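Local structure of esterase (Rhizomucor miehei, 4WY5) at residues I183-L188 with A313-I318; T68-P73 with D105-A110; L83-G88 with T114-Y119; L255-E260 with N309-H314; A130-Y135 with S171-E176. The protein probably hydrolyses carboxylic esters, as a carboxylesterase built on the alpha/beta hydrolase fold. All blocks are in the same frame, centred on the assembly; numbering follows the deposited sequence.

Overall arrangement
All five contacts belong to one alpha/beta hydrolase core, a mixed sheet with helices packed on both faces. Contact 3 pairs strands 80-86 and 113-117 inside the sheet. Contact 2 sets helix 100-110 against the neighbouring strand 63-71; its segments alternate with those of contact 3, and their centres lie about 12 Å apart. Contact 5 follows, joining helices 129-143 and 162-176 on the other face, about 24 Å from contact 2 between centres. Contacts 1 and 4, centres about 10 Å apart, lay the C-terminal helix 302-319 on adjacent strands 185-189 and 254-259, and both touch the second subunit. The last helix thus ties the chain's end to the half of the sheet that ends in strand 282-287.

Contact 1 (I183-L188 with A313-I318); sequences IKTQVL and AHLRDI
His314 reaches down from helix 302-319 and donates its NE2 proton to Thr185 OG1 on strand 185-189, 2.9 Å away. The hydroxyl oxygen sits at the rim of the imidazole, only 9° out of the ring plane. Thr185 presents it there by holding OG1 anti to its own backbone nitrogen (chi1 -166°), which leaves CG2 to pack on Leu315 CD2 at 4.1 Å. Ile318 closes the other flank: its CG1 lies 4.1 Å from Thr185 CB and rests on one face of the imidazole near the rim. Val187 CG2, 4.1 Å from His314 CD2, extends this tight patch along the strand, which runs antiparallel to the helix. Toward the start of the strand the packing thins. Lys184 touches Ile318 CG2 through its CB, at 4.1 Å, before bending off to carbonyl oxygens that include Glu153 O and to the ring of Tyr322. On the outer side of the helix Arg316 is exposed, and Asp317 faces the second subunit, with a weak hydrogen bond to its Asn309. Thr185 OG1 is also bonded to Pro253 O; since that carbonyl can only accept, the buried hydroxyl takes a proton from His314 and donates its own to the carbonyl just ahead of strand 254-259.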
# COMPACT_ATOMS: atom_id res chain seq x y z
N ILE A 183 7.78 -22.26 1.22
CA ILE A 183 6.94 -21.07 1.07
C ILE A 183 7.74 -19.86 0.56
O ILE A 183 8.68 -19.43 1.21
CB ILE A 183 6.24 -20.73 2.40
CG1 ILE A 183 5.41 -21.93 2.86
CG2 ILE A 183 5.34 -19.50 2.26
CD1 ILE A 183 4.97 -21.85 4.31
N LYS A 184 7.36 -19.32 -0.61
CA LYS A 184 8.12 -18.20 -1.19
C LYS A 184 7.68 -16.79 -0.72
O LYS A 184 8.43 -15.82 -0.90
CB LYS A 184 8.07 -18.24 -2.73
CG LYS A 184 8.57 -19.55 -3.38
CD LYS A 184 9.93 -20.00 -2.79
CE LYS A 184 10.51 -21.23 -3.51
NZ LYS A 184 9.72 -22.49 -3.31
N THR A 185 6.49 -16.67 -0.13
CA THR A 185 6.05 -15.39 0.46
C THR A 185 4.85 -15.61 1.40
O THR A 185 4.10 -16.57 1.26
CB THR A 185 5.71 -14.33 -0.65
OG1 THR A 185 5.60 -13.01 -0.08
CG2 THR A 185 4.43 -14.68 -1.39
N GLN A 186 4.72 -14.75 2.42
CA GLN A 186 3.59 -14.75 3.34
C GLN A 186 2.84 -13.40 3.23
O GLN A 186 3.46 -12.33 3.29
CB GLN A 186 4.05 -14.99 4.79
CG GLN A 186 5.20 -14.06 5.29
CD GLN A 186 5.64 -14.33 6.75
OE1 GLN A 186 4.81 -14.55 7.65
NE2 GLN A 186 6.95 -14.30 6.99
N VAL A 187 1.51 -13.45 3.05
CA VAL A 187 0.68 -12.24 2.96
C VAL A 187 -0.24 -12.18 4.19
O VAL A 187 -1.08 -13.07 4.41
CB VAL A 187 -0.17 -12.21 1.65
CG1 VAL A 187 -1.08 -10.98 1.62
CG2 VAL A 187 0.73 -12.24 0.40
N LEU A 188 -0.06 -11.14 5.01
CA LEU A 188 -0.69 -11.09 6.33
C LEU A 188 -1.64 -9.89 6.45
O LEU A 188 -1.18 -8.76 6.58
CB LEU A 188 0.39 -11.01 7.43
CG LEU A 188 1.65 -11.91 7.30
CD1 LEU A 188 2.69 -11.67 8.40
CD2 LEU A 188 1.32 -13.42 7.21
N ALA A 313 -0.28 -7.54 -7.35
CA ALA A 313 0.99 -7.11 -7.94
C ALA A 313 2.20 -7.68 -7.18
O ALA A 313 3.23 -7.97 -7.80
CB ALA A 313 1.06 -5.59 -7.99
N HIS A 314 2.07 -7.86 -5.86
CA HIS A 314 3.12 -8.45 -5.03
C HIS A 314 3.31 -9.94 -5.33
O HIS A 314 4.44 -10.43 -5.40
CB HIS A 314 2.81 -8.26 -3.53
CG HIS A 314 3.65 -9.12 -2.64
ND1 HIS A 314 4.92 -8.77 -2.23
CD2 HIS A 314 3.40 -10.34 -2.09
CE1 HIS A 314 5.41 -9.73 -1.46
NE2 HIS A 314 4.51 -10.69 -1.36
N LEU A 315 2.19 -10.64 -5.48
CA LEU A 315 2.25 -12.06 -5.82
C LEU A 315 2.90 -12.28 -7.20
O LEU A 315 3.73 -13.17 -7.36
CB LEU A 315 0.85 -12.67 -5.78
CG LEU A 315 0.26 -12.85 -4.37
CD1 LEU A 315 -1.21 -13.25 -4.41
CD2 LEU A 315 1.05 -13.90 -3.63
N ARG A 316 2.56 -11.45 -8.17
CA ARG A 316 3.10 -11.62 -9.52
C ARG A 316 4.59 -11.24 -9.58
O ARG A 316 5.35 -11.81 -10.36
CB ARG A 316 2.24 -10.84 -10.52
CG ARG A 316 0.82 -11.45 -10.66
CD ARG A 316 -0.12 -10.72 -11.64
NE ARG A 316 0.44 -10.63 -12.99
CZ ARG A 316 0.40 -11.61 -13.89
NH1 ARG A 316 -0.15 -12.79 -13.60
NH2 ARG A 316 0.95 -11.43 -15.09
N ASP A 317 5.01 -10.33 -8.71
CA ASP A 317 6.43 -9.98 -8.58
C ASP A 317 7.25 -11.15 -8.02
O ASP A 317 8.36 -11.44 -8.50
CB ASP A 317 6.58 -8.74 -7.68
CG ASP A 317 8.03 -8.26 -7.56
OD1 ASP A 317 8.46 -7.37 -8.34
OD2 ASP A 317 8.75 -8.77 -6.66
N ILE A 318 6.72 -11.81 -6.99
CA ILE A 318 7.37 -12.96 -6.35
C ILE A 318 7.43 -14.19 -7.27
O ILE A 318 8.47 -14.85 -7.39
CB ILE A 318 6.64 -13.35 -5.05
CG1 ILE A 318 6.83 -12.26 -3.99
CG2 ILE A 318 7.18 -14.66 -4.50
CD1 ILE A 318 8.28 -12.08 -3.53

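Contact 2 (T68-P73 with D105-A110); sequences TIVRPP and DLTVKA
Thr107 turns CG2 anti to its backbone nitrogen, its OG1 standing at chi1 -65°, and this points the methyl from the helix at the end of strand 63-71. There it meets Val70 O at 3.9 Å, Arg71 CA at 4.0 Å and Pro72 CD at 4.0 Å, so one methyl group spans three consecutive residues. Val70, with chi1 -168°, sends CG1 across the threonine at about a right angle, 4.1 Å from Thr107 OG1. That hydroxyl is hydrogen-bonded to Val103 O one turn back in the helix and to Thr114 OG1 in the sheet. Helix 100-110 is the connecting helix of the beta-alpha-beta unit formed with strands 80-86 and 113-117; here it overhangs the antiparallel strand 63-71 that borders the unit. Where this strand gives way to loop, the Pro72 ring takes over the packing: its CG approaches Thr107 O to 3.8 Å and Val108 CA to 4.3 Å. Arg71 points its side chain away from the helix, with its guanidinium bonded to Gln78 O and Asn149 O.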
# COMPACT_ATOMS: atom_id res chain seq x y z
N THR A 68 -10.70 -27.04 -1.03
CA THR A 68 -11.41 -26.53 -2.19
C THR A 68 -10.37 -25.96 -3.15
O THR A 68 -9.50 -25.19 -2.74
CB THR A 68 -12.47 -25.47 -1.80
OG1 THR A 68 -13.50 -26.10 -1.03
CG2 THR A 68 -13.12 -24.85 -3.04
N ILE A 69 -10.44 -26.37 -4.41
CA ILE A 69 -9.46 -25.98 -5.42
C ILE A 69 -10.13 -25.08 -6.45
O ILE A 69 -11.10 -25.47 -7.09
CB ILE A 69 -8.83 -27.20 -6.11
CG1 ILE A 69 -7.97 -27.99 -5.11
CG2 ILE A 69 -7.92 -26.76 -7.25
CD1 ILE A 69 -8.56 -29.29 -4.68
N VAL A 70 -9.59 -23.89 -6.64
CA VAL A 70 -10.25 -22.85 -7.42
C VAL A 70 -9.30 -22.38 -8.52
O VAL A 70 -8.12 -22.16 -8.24
CB VAL A 70 -10.66 -21.67 -6.49
CG1 VAL A 70 -11.58 -20.73 -7.16
CG2 VAL A 70 -11.36 -22.19 -5.23
N ARG A 71 -9.79 -22.23 -9.75
CA ARG A 71 -8.94 -21.98 -10.93
C ARG A 71 -9.67 -21.08 -11.96
O ARG A 71 -10.89 -21.11 -12.04
CB ARG A 71 -8.52 -23.33 -11.57
CG ARG A 71 -7.61 -23.21 -12.81
CD ARG A 71 -7.36 -24.51 -13.61
NE ARG A 71 -6.44 -25.40 -12.91
CZ ARG A 71 -5.14 -25.54 -13.19
NH1 ARG A 71 -4.57 -24.85 -14.16
NH2 ARG A 71 -4.42 -26.40 -12.49
N PRO A 72 -8.93 -20.27 -12.74
CA PRO A 72 -9.68 -19.46 -13.72
C PRO A 72 -10.09 -20.27 -14.96
O PRO A 72 -9.44 -21.28 -15.27
CB PRO A 72 -8.69 -18.34 -14.11
CG PRO A 72 -7.51 -18.48 -13.14
CD PRO A 72 -7.50 -19.90 -12.72
N PRO A 73 -11.17 -19.84 -15.66
CA PRO A 73 -11.66 -20.51 -16.88
C PRO A 73 -10.68 -20.45 -18.04
O PRO A 73 -10.07 -19.39 -18.28
CB PRO A 73 -12.94 -19.73 -17.25
CG PRO A 73 -13.03 -18.57 -16.31
CD PRO A 73 -12.02 -18.72 -15.21
N ASP A 105 -11.78 -13.14 -6.54
CA ASP A 105 -11.03 -11.97 -7.06
C ASP A 105 -9.51 -12.23 -7.21
O ASP A 105 -8.91 -11.96 -8.25
CB ASP A 105 -11.25 -10.73 -6.17
CG ASP A 105 -12.61 -10.06 -6.42
OD1 ASP A 105 -13.32 -10.48 -7.36
OD2 ASP A 105 -12.95 -9.10 -5.70
N LEU A 106 -8.87 -12.69 -6.14
CA LEU A 106 -7.44 -13.01 -6.18
C LEU A 106 -7.10 -14.06 -7.24
O LEU A 106 -6.09 -13.96 -7.95
CB LEU A 106 -6.97 -13.49 -4.80
CG LEU A 106 -7.04 -12.42 -3.70
CD1 LEU A 106 -6.78 -13.00 -2.32
CD2 LEU A 106 -6.08 -11.27 -4.01
N THR A 107 -7.95 -15.08 -7.35
CA THR A 107 -7.71 -16.20 -8.26
C THR A 107 -7.66 -15.75 -9.73
O THR A 107 -6.68 -16.03 -10.42
CB THR A 107 -8.78 -17.31 -8.08
OG1 THR A 107 -8.66 -17.88 -6.77
CG2 THR A 107 -8.63 -18.41 -9.14
N VAL A 108 -8.68 -15.04 -10.22
CA VAL A 108 -8.67 -14.66 -11.63
C VAL A 108 -7.74 -13.46 -11.94
O VAL A 108 -7.17 -13.42 -13.04
CB VAL A 108 -10.11 -14.36 -12.16
CG1 VAL A 108 -11.10 -15.36 -11.59
CG2 VAL A 108 -10.56 -12.94 -11.84
N LYS A 109 -7.56 -12.51 -11.01
CA LYS A 109 -6.69 -11.34 -11.25
C LYS A 109 -5.20 -11.70 -11.19
O LYS A 109 -4.40 -11.14 -11.93
CB LYS A 109 -6.96 -10.22 -10.23
CG LYS A 109 -8.32 -9.56 -10.38
CD LYS A 109 -8.58 -8.53 -9.28
CE LYS A 109 -10.00 -7.96 -9.40
NZ LYS A 109 -10.25 -7.18 -10.66
N ALA A 110 -4.82 -12.62 -10.31
CA ALA A 110 -3.41 -13.05 -10.25
C ALA A 110 -3.13 -14.19 -11.24
O ALA A 110 -1.96 -14.43 -11.60
CB ALA A 110 -3.03 -13.47 -8.84

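Contact 3 (L83-G88 with T114-Y119); sequences LIFLHG and TVFVDY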
# COMPACT_ATOMS: atom_id res chain seq x y z
N LEU A 83 -1.59 -20.63 -4.71
CA LEU A 83 -1.83 -19.80 -3.52
C LEU A 83 -2.58 -20.56 -2.43
O LEU A 83 -3.71 -21.01 -2.65
CB LEU A 83 -2.63 -18.55 -3.91
CG LEU A 83 -3.10 -17.61 -2.79
CD1 LEU A 83 -1.91 -17.01 -2.03
CD2 LEU A 83 -4.01 -16.50 -3.35
N ILE A 84 -1.97 -20.70 -1.25
CA ILE A 84 -2.63 -21.33 -0.10
C ILE A 84 -3.44 -20.27 0.65
O ILE A 84 -2.84 -19.34 1.21
CB ILE A 84 -1.60 -21.94 0.88
CG1 ILE A 84 -0.61 -22.85 0.14
CG2 ILE A 84 -2.30 -22.70 2.00
CD1 ILE A 84 -1.26 -24.08 -0.49
N PHE A 85 -4.77 -20.39 0.68
CA PHE A 85 -5.58 -19.34 1.33
C PHE A 85 -6.26 -19.80 2.64
O PHE A 85 -7.00 -20.79 2.68
CB PHE A 85 -6.65 -18.81 0.37
CG PHE A 85 -7.30 -17.55 0.86
CD1 PHE A 85 -6.77 -16.31 0.55
CD2 PHE A 85 -8.43 -17.60 1.66
CE1 PHE A 85 -7.35 -15.16 1.01
CE2 PHE A 85 -9.02 -16.44 2.13
CZ PHE A 85 -8.48 -15.22 1.80
N LEU A 86 -6.02 -19.03 3.69
CA LEU A 86 -6.48 -19.35 5.05
C LEU A 86 -7.45 -18.28 5.54
O LEU A 86 -7.04 -17.14 5.81
CB LEU A 86 -5.27 -19.42 5.97
CG LEU A 86 -4.14 -20.25 5.34
CD1 LEU A 86 -2.83 -20.19 6.14
CD2 LEU A 86 -4.61 -21.70 5.17
N HIS A 87 -8.72 -18.64 5.68
CA HIS A 87 -9.77 -17.65 5.98
C HIS A 87 -9.84 -17.22 7.45
O HIS A 87 -9.50 -17.99 8.35
CB HIS A 87 -11.15 -18.19 5.56
CG HIS A 87 -11.67 -19.28 6.46
ND1 HIS A 87 -12.34 -19.02 7.63
CD2 HIS A 87 -11.62 -20.63 6.34
CE1 HIS A 87 -12.67 -20.16 8.21
NE2 HIS A 87 -12.26 -21.15 7.44
N GLY A 88 -10.35 -16.02 7.68
CA GLY A 88 -10.58 -15.52 9.04
C GLY A 88 -11.93 -15.92 9.64
O GLY A 88 -12.66 -16.75 9.09
N THR A 114 -5.92 -21.50 -6.48
CA THR A 114 -6.08 -21.25 -5.05
C THR A 114 -6.55 -22.51 -4.34
O THR A 114 -7.59 -23.08 -4.70
CB THR A 114 -7.12 -20.12 -4.77
OG1 THR A 114 -6.68 -18.89 -5.35
CG2 THR A 114 -7.32 -19.92 -3.26
N VAL A 115 -5.80 -22.94 -3.33
CA VAL A 115 -6.21 -24.07 -2.50
C VAL A 115 -6.76 -23.52 -1.19
O VAL A 115 -6.02 -22.97 -0.38
CB VAL A 115 -5.04 -25.05 -2.21
CG1 VAL A 115 -5.51 -26.22 -1.34
CG2 VAL A 115 -4.38 -25.54 -3.53
N PHE A 116 -8.07 -23.64 -1.01
CA PHE A 116 -8.74 -23.17 0.19
C PHE A 116 -8.77 -24.30 1.23
O PHE A 116 -9.41 -25.33 1.00
CB PHE A 116 -10.16 -22.71 -0.15
CG PHE A 116 -10.88 -22.01 0.99
CD1 PHE A 116 -11.61 -22.74 1.92
CD2 PHE A 116 -10.84 -20.62 1.10
CE1 PHE A 116 -12.28 -22.10 2.97
CE2 PHE A 116 -11.51 -19.96 2.16
CZ PHE A 116 -12.23 -20.71 3.09
N VAL A 117 -8.11 -24.09 2.37
CA VAL A 117 -8.03 -25.13 3.40
C VAL A 117 -9.11 -24.96 4.46
O VAL A 117 -9.08 -24.02 5.26
CB VAL A 117 -6.66 -25.12 4.10
CG1 VAL A 117 -6.61 -26.22 5.15
CG2 VAL A 117 -5.54 -25.32 3.08
N ASP A 118 -10.05 -25.90 4.47
CA ASP A 118 -11.18 -25.87 5.41
C ASP A 118 -10.75 -26.50 6.74
O ASP A 118 -11.07 -27.66 7.05
CB ASP A 118 -12.39 -26.59 4.79
CG ASP A 118 -13.67 -26.43 5.62
OD1 ASP A 118 -13.73 -25.58 6.56
OD2 ASP A 118 -14.65 -27.14 5.31
N TYR A 119 -10.00 -25.72 7.52
CA TYR A 119 -9.36 -26.23 8.74
C TYR A 119 -10.38 -26.43 9.86
O TYR A 119 -11.52 -25.95 9.78
CB TYR A 119 -8.22 -25.28 9.17
CG TYR A 119 -8.62 -23.84 9.48
CD1 TYR A 119 -8.99 -23.47 10.77
CD2 TYR A 119 -8.60 -22.85 8.50
CE1 TYR A 119 -9.34 -22.16 11.07
CE2 TYR A 119 -8.96 -21.55 8.78
CZ TYR A 119 -9.32 -21.20 10.08
OH TYR A 119 -9.67 -19.90 10.40
O HOH W 1 -9.12 -21.22 4.47
O HOH W 2 -12.48 -23.96 8.24
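His87 and Tyr119 meet as an offset stack, centroids 4.8 Å apart and planes 21° from parallel, with Tyr119 CE2 over one face of the imidazole. Both residues hold CG between backbone nitrogen and carbonyl carbon, which swings the two rings toward each other across the gap between the diverging chains. The Phe116 ring is nearly parallel to that of His87 (6°) but stepped out of its plane, the two meeting rim to rim: Phe116 CZ comes 3.3 Å from His87 CD2. Phe116 CD2 also touches Phe85 CD2, the two side chains crossing at a slant on the sheet face that helix 100-110 covers. Leu86 CD2 packs beside Val117 CB on the opposite face, toward helix 129-143.

Beneath these side chains the strands run parallel, bonded from Val115 N to Leu83 O (2.9 Å) and from Phe85 N to Val115 O (3.1 Å). The next link, Val117 N to Phe85 O, is weak at 3.5 Å, and a water then enters as the strands part, joining Phe85 O, His87 N and Val117 O while sitting over the centre of the Phe116 ring. His87 and Gly88 open the HGGG sequence, which in hormone-sensitive-lipase-type esterases supplies the oxyanion hole. Tyr119 OH donates to His87 O at 2.8 Å, nearly along the C=O axis, and His87 ND1 to Gly88 O at 2.7 Å; backbone and ring at the start of this loop are therefore both fixed, consistent with a preset oxyanion site.

Contact 4 (L255-E260 with N309-H314); sequences LLFTAE and NTIVAH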
# COMPACT_ATOMS: atom_id res chain seq x y z
N LEU A 255 4.40 -9.45 3.22
CA LEU A 255 3.58 -8.26 2.92
C LEU A 255 2.54 -8.15 4.03
O LEU A 255 1.77 -9.08 4.25
CB LEU A 255 2.93 -8.35 1.54
CG LEU A 255 1.92 -7.27 1.13
CD1 LEU A 255 2.53 -5.84 1.05
CD2 LEU A 255 1.21 -7.63 -0.17
N LEU A 256 2.53 -7.04 4.76
CA LEU A 256 1.61 -6.91 5.89
C LEU A 256 0.70 -5.67 5.78
O LEU A 256 1.17 -4.58 5.49
CB LEU A 256 2.38 -6.89 7.20
CG LEU A 256 1.63 -7.00 8.52
CD1 LEU A 256 2.56 -7.58 9.55
CD2 LEU A 256 1.17 -5.63 9.02
N PHE A 257 -0.60 -5.88 5.99
CA PHE A 257 -1.58 -4.79 6.02
C PHE A 257 -2.10 -4.63 7.43
O PHE A 257 -2.36 -5.63 8.12
CB PHE A 257 -2.78 -5.03 5.10
CG PHE A 257 -2.42 -5.09 3.62
CD1 PHE A 257 -2.51 -3.94 2.83
CD2 PHE A 257 -2.02 -6.28 3.04
CE1 PHE A 257 -2.20 -3.98 1.48
CE2 PHE A 257 -1.71 -6.33 1.68
CZ PHE A 257 -1.80 -5.18 0.90
N THR A 258 -2.29 -3.37 7.83
CA THR A 258 -2.86 -3.03 9.12
C THR A 258 -4.04 -2.07 8.88
O THR A 258 -4.05 -1.35 7.87
CB THR A 258 -1.78 -2.44 10.03
OG1 THR A 258 -1.62 -3.26 11.19
CG2 THR A 258 -2.08 -1.02 10.40
N ALA A 259 -5.04 -2.06 9.75
CA ALA A 259 -6.18 -1.15 9.58
C ALA A 259 -6.14 0.00 10.60
O ALA A 259 -5.85 -0.23 11.78
CB ALA A 259 -7.50 -1.91 9.70
N GLU A 260 -6.40 1.23 10.15
CA GLU A 260 -6.25 2.41 11.01
C GLU A 260 -7.12 2.37 12.27
O GLU A 260 -6.64 2.68 13.36
CB GLU A 260 -6.56 3.72 10.24
CG GLU A 260 -6.39 4.97 11.13
CD GLU A 260 -6.62 6.29 10.41
OE1 GLU A 260 -7.62 6.38 9.66
OE2 GLU A 260 -5.81 7.24 10.62
N ASN A 309 -5.77 -5.18 -5.56
CA ASN A 309 -4.78 -4.91 -6.62
C ASN A 309 -3.33 -4.95 -6.13
O ASN A 309 -2.44 -5.40 -6.85
CB ASN A 309 -5.03 -3.53 -7.26
CG ASN A 309 -6.30 -3.50 -8.09
OD1 ASN A 309 -6.91 -4.53 -8.36
ND2 ASN A 309 -6.69 -2.30 -8.55
N THR A 310 -3.09 -4.48 -4.91
CA THR A 310 -1.74 -4.39 -4.36
C THR A 310 -1.17 -5.77 -4.00
O THR A 310 0.01 -6.05 -4.23
CB THR A 310 -1.73 -3.44 -3.12
OG1 THR A 310 -2.17 -2.13 -3.52
CG2 THR A 310 -0.35 -3.34 -2.51
N ILE A 311 -2.01 -6.63 -3.41
CA ILE A 311 -1.67 -8.03 -3.21
C ILE A 311 -1.36 -8.74 -4.55
O ILE A 311 -0.35 -9.44 -4.68
CB ILE A 311 -2.81 -8.81 -2.50
CG1 ILE A 311 -3.02 -8.32 -1.06
CG2 ILE A 311 -2.52 -10.32 -2.48
CD1 ILE A 311 -4.20 -9.00 -0.37
N VAL A 312 -2.22 -8.53 -5.54
CA VAL A 312 -2.02 -9.18 -6.84
C VAL A 312 -0.67 -8.81 -7.45
O VAL A 312 0.03 -9.68 -7.97
CB VAL A 312 -3.17 -8.83 -7.83
CG1 VAL A 312 -2.82 -9.19 -9.27
CG2 VAL A 312 -4.46 -9.53 -7.40
N ALA A 313 -0.28 -7.54 -7.35
CA ALA A 313 0.99 -7.11 -7.94
C ALA A 313 2.20 -7.68 -7.18
O ALA A 313 3.23 -7.97 -7.80
CB ALA A 313 1.06 -5.59 -7.99
N HIS A 314 2.07 -7.86 -5.86
CA HIS A 314 3.12 -8.45 -5.03
C HIS A 314 3.31 -9.94 -5.33
O HIS A 314 4.44 -10.43 -5.40
CB HIS A 314 2.81 -8.26 -3.53
CG HIS A 314 3.65 -9.12 -2.64
ND1 HIS A 314 4.92 -8.77 -2.23
CD2 HIS A 314 3.40 -10.34 -2.09
CE1 HIS A 314 5.41 -9.73 -1.46
NE2 HIS A 314 4.51 -10.69 -1.36
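Leu255 and Phe257, alternate residues of strand 254-259, face helix 302-319, which runs antiparallel to the strand and is the C-terminal helix of the alpha/beta hydrolase fold, packed on one face of its sheet. Leu255 starts with a CH-pi contact: its CB stands 4.0 Å above the centroid of the His314 ring, 7° off the normal, on the face turned away from Ile318. With CG anti to the backbone nitrogen (chi1 173°), the leucine runs alongside the histidine, head to tail with it, and brings CD2 to 3.8 Å from His314 CB and equally close to His314 CG. That same methyl ends against the helix backbone, 4.2 Å from Ile311 CA. Leu255 also packs on Phe306 of the second subunit, and Thr310 on its counterpart there, which places the contact beside the dimer interface. Phe257 reaches the helix one turn earlier: Thr310 CG2 lies at the ring edge, 4.1 Å from Phe257 CZ, and Ile311 CG1 lies 3.6 Å from Phe257 CE2.

Contact 5 (A130-Y135 with S171-E176); sequences AIEEIY and SIYAKE
Tyr173 drives its ring edge into the face of Tyr135, a T-shaped pair with centroids 5.2 Å apart and planes at 71°. The touching atom is Tyr173 CE1, 3.5 Å from Tyr135 CG. One turn before Tyr135 in helix 129-143, Ile131 CG2 packs against the base of the Tyr173 ring, 4.0 Å from Tyr173 CG, and at its far end Glu132 CG lies 3.7 Å from Tyr173 OH. Tyr173 thus bridges the gap between the helices, its CG held anti to the backbone nitrogen (chi1 -175°) so that the ring extends toward the partner. Ala174 fits in beside it, with CB 4.2 Å from Tyr135 CD1. In the next shell, Ile131 leans on Leu166 and Ala169 of the second helix and Tyr135 on Val170, while Tyr135 also touches Asp61 and Lys177 in loops. Glu132 OE1 makes a weak, long ion pair with Lys63. The helices cross at -65° over a 10.1 Å axial separation, joining two neighbours in the layer on one face of the alpha/beta hydrolase sheet, of which 162-176 starts at the probable nucleophile elbow.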
# COMPACT_ATOMS: atom_id res chain seq x y z
N ALA A 130 -5.11 -26.69 13.81
CA ALA A 130 -5.20 -26.08 12.47
C ALA A 130 -3.83 -25.82 11.85
O ALA A 130 -3.65 -26.04 10.65
CB ALA A 130 -6.00 -24.78 12.53
N ILE A 131 -2.86 -25.38 12.65
CA ILE A 131 -1.50 -25.16 12.12
C ILE A 131 -0.95 -26.46 11.53
O ILE A 131 -0.34 -26.47 10.46
CB ILE A 131 -0.54 -24.66 13.22
CG1 ILE A 131 -0.93 -23.27 13.71
CG2 ILE A 131 0.89 -24.63 12.71
CD1 ILE A 131 -0.06 -22.76 14.86
N GLU A 132 -1.22 -27.56 12.23
CA GLU A 132 -0.77 -28.87 11.80
C GLU A 132 -1.51 -29.36 10.56
O GLU A 132 -0.93 -30.04 9.71
CB GLU A 132 -0.91 -29.88 12.96
CG GLU A 132 0.14 -29.70 14.06
CD GLU A 132 -0.09 -30.60 15.29
OE1 GLU A 132 -1.06 -31.39 15.30
OE2 GLU A 132 0.72 -30.50 16.25
N GLU A 133 -2.79 -29.01 10.44
CA GLU A 133 -3.53 -29.34 9.23
C GLU A 133 -2.99 -28.56 8.03
O GLU A 133 -2.85 -29.10 6.92
CB GLU A 133 -5.03 -29.06 9.42
CG GLU A 133 -5.76 -30.10 10.27
CD GLU A 133 -7.13 -29.66 10.75
OE1 GLU A 133 -7.41 -28.44 10.75
OE2 GLU A 133 -7.92 -30.54 11.18
N ILE A 134 -2.63 -27.31 8.25
CA ILE A 134 -2.25 -26.47 7.13
C ILE A 134 -0.86 -26.89 6.65
O ILE A 134 -0.58 -26.90 5.43
CB ILE A 134 -2.32 -24.98 7.51
CG1 ILE A 134 -3.77 -24.62 7.84
CG2 ILE A 134 -1.78 -24.12 6.39
CD1 ILE A 134 -3.96 -23.29 8.49
N TYR A 135 -0.02 -27.32 7.59
CA TYR A 135 1.28 -27.87 7.21
C TYR A 135 1.08 -29.15 6.38
O TYR A 135 1.74 -29.35 5.36
CB TYR A 135 2.15 -28.15 8.46
CG TYR A 135 3.45 -28.88 8.15
CD1 TYR A 135 4.52 -28.23 7.53
CD2 TYR A 135 3.61 -30.23 8.48
CE1 TYR A 135 5.71 -28.90 7.25
CE2 TYR A 135 4.79 -30.91 8.21
CZ TYR A 135 5.83 -30.24 7.59
OH TYR A 135 7.00 -30.91 7.32
N SER A 171 4.40 -20.55 8.79
CA SER A 171 5.69 -20.26 8.16
C SER A 171 6.84 -20.61 9.12
O SER A 171 7.90 -21.08 8.69
CB SER A 171 5.80 -18.79 7.73
OG SER A 171 4.81 -18.43 6.77
N ILE A 172 6.63 -20.42 10.41
CA ILE A 172 7.66 -20.74 11.40
C ILE A 172 7.71 -22.25 11.64
O ILE A 172 8.79 -22.85 11.65
CB ILE A 172 7.40 -20.02 12.75
CG1 ILE A 172 7.46 -18.49 12.55
CG2 ILE A 172 8.40 -20.48 13.82
CD1 ILE A 172 7.07 -17.68 13.80
N TYR A 173 6.53 -22.85 11.79
CA TYR A 173 6.40 -24.30 11.96
C TYR A 173 7.10 -25.09 10.84
O TYR A 173 7.87 -26.01 11.12
CB TYR A 173 4.92 -24.67 12.02
CG TYR A 173 4.60 -26.11 12.31
CD1 TYR A 173 4.44 -27.02 11.27
CD2 TYR A 173 4.44 -26.57 13.61
CE1 TYR A 173 4.13 -28.35 11.52
CE2 TYR A 173 4.14 -27.90 13.87
CZ TYR A 173 3.98 -28.78 12.81
OH TYR A 173 3.68 -30.10 13.04
N ALA A 174 6.87 -24.69 9.59
CA ALA A 174 7.45 -25.41 8.44
C ALA A 174 8.98 -25.34 8.47
O ALA A 174 9.66 -26.29 8.06
CB ALA A 174 6.92 -24.85 7.13
N LYS A 175 9.50 -24.21 8.91
CA LYS A 175 10.94 -24.03 9.04
C LYS A 175 11.55 -24.95 10.11
O LYS A 175 12.66 -25.46 9.93
CB LYS A 175 11.28 -22.57 9.36
CG LYS A 175 12.77 -22.29 9.45
CD LYS A 175 13.03 -20.88 9.96
CE LYS A 175 12.82 -20.81 11.46
NZ LYS A 175 13.41 -19.58 12.07
N GLU A 176 10.83 -25.14 11.21
CA GLU A 176 11.31 -25.96 12.33
C GLU A 176 11.28 -27.46 11.99
O GLU A 176 11.90 -28.28 12.68
CB GLU A 176 10.48 -25.68 13.60
CG GLU A 176 10.58 -24.25 14.10
CD GLU A 176 9.88 -24.01 15.43
OE1 GLU A 176 8.93 -24.76 15.77
OE2 GLU A 176 10.26 -23.05 16.13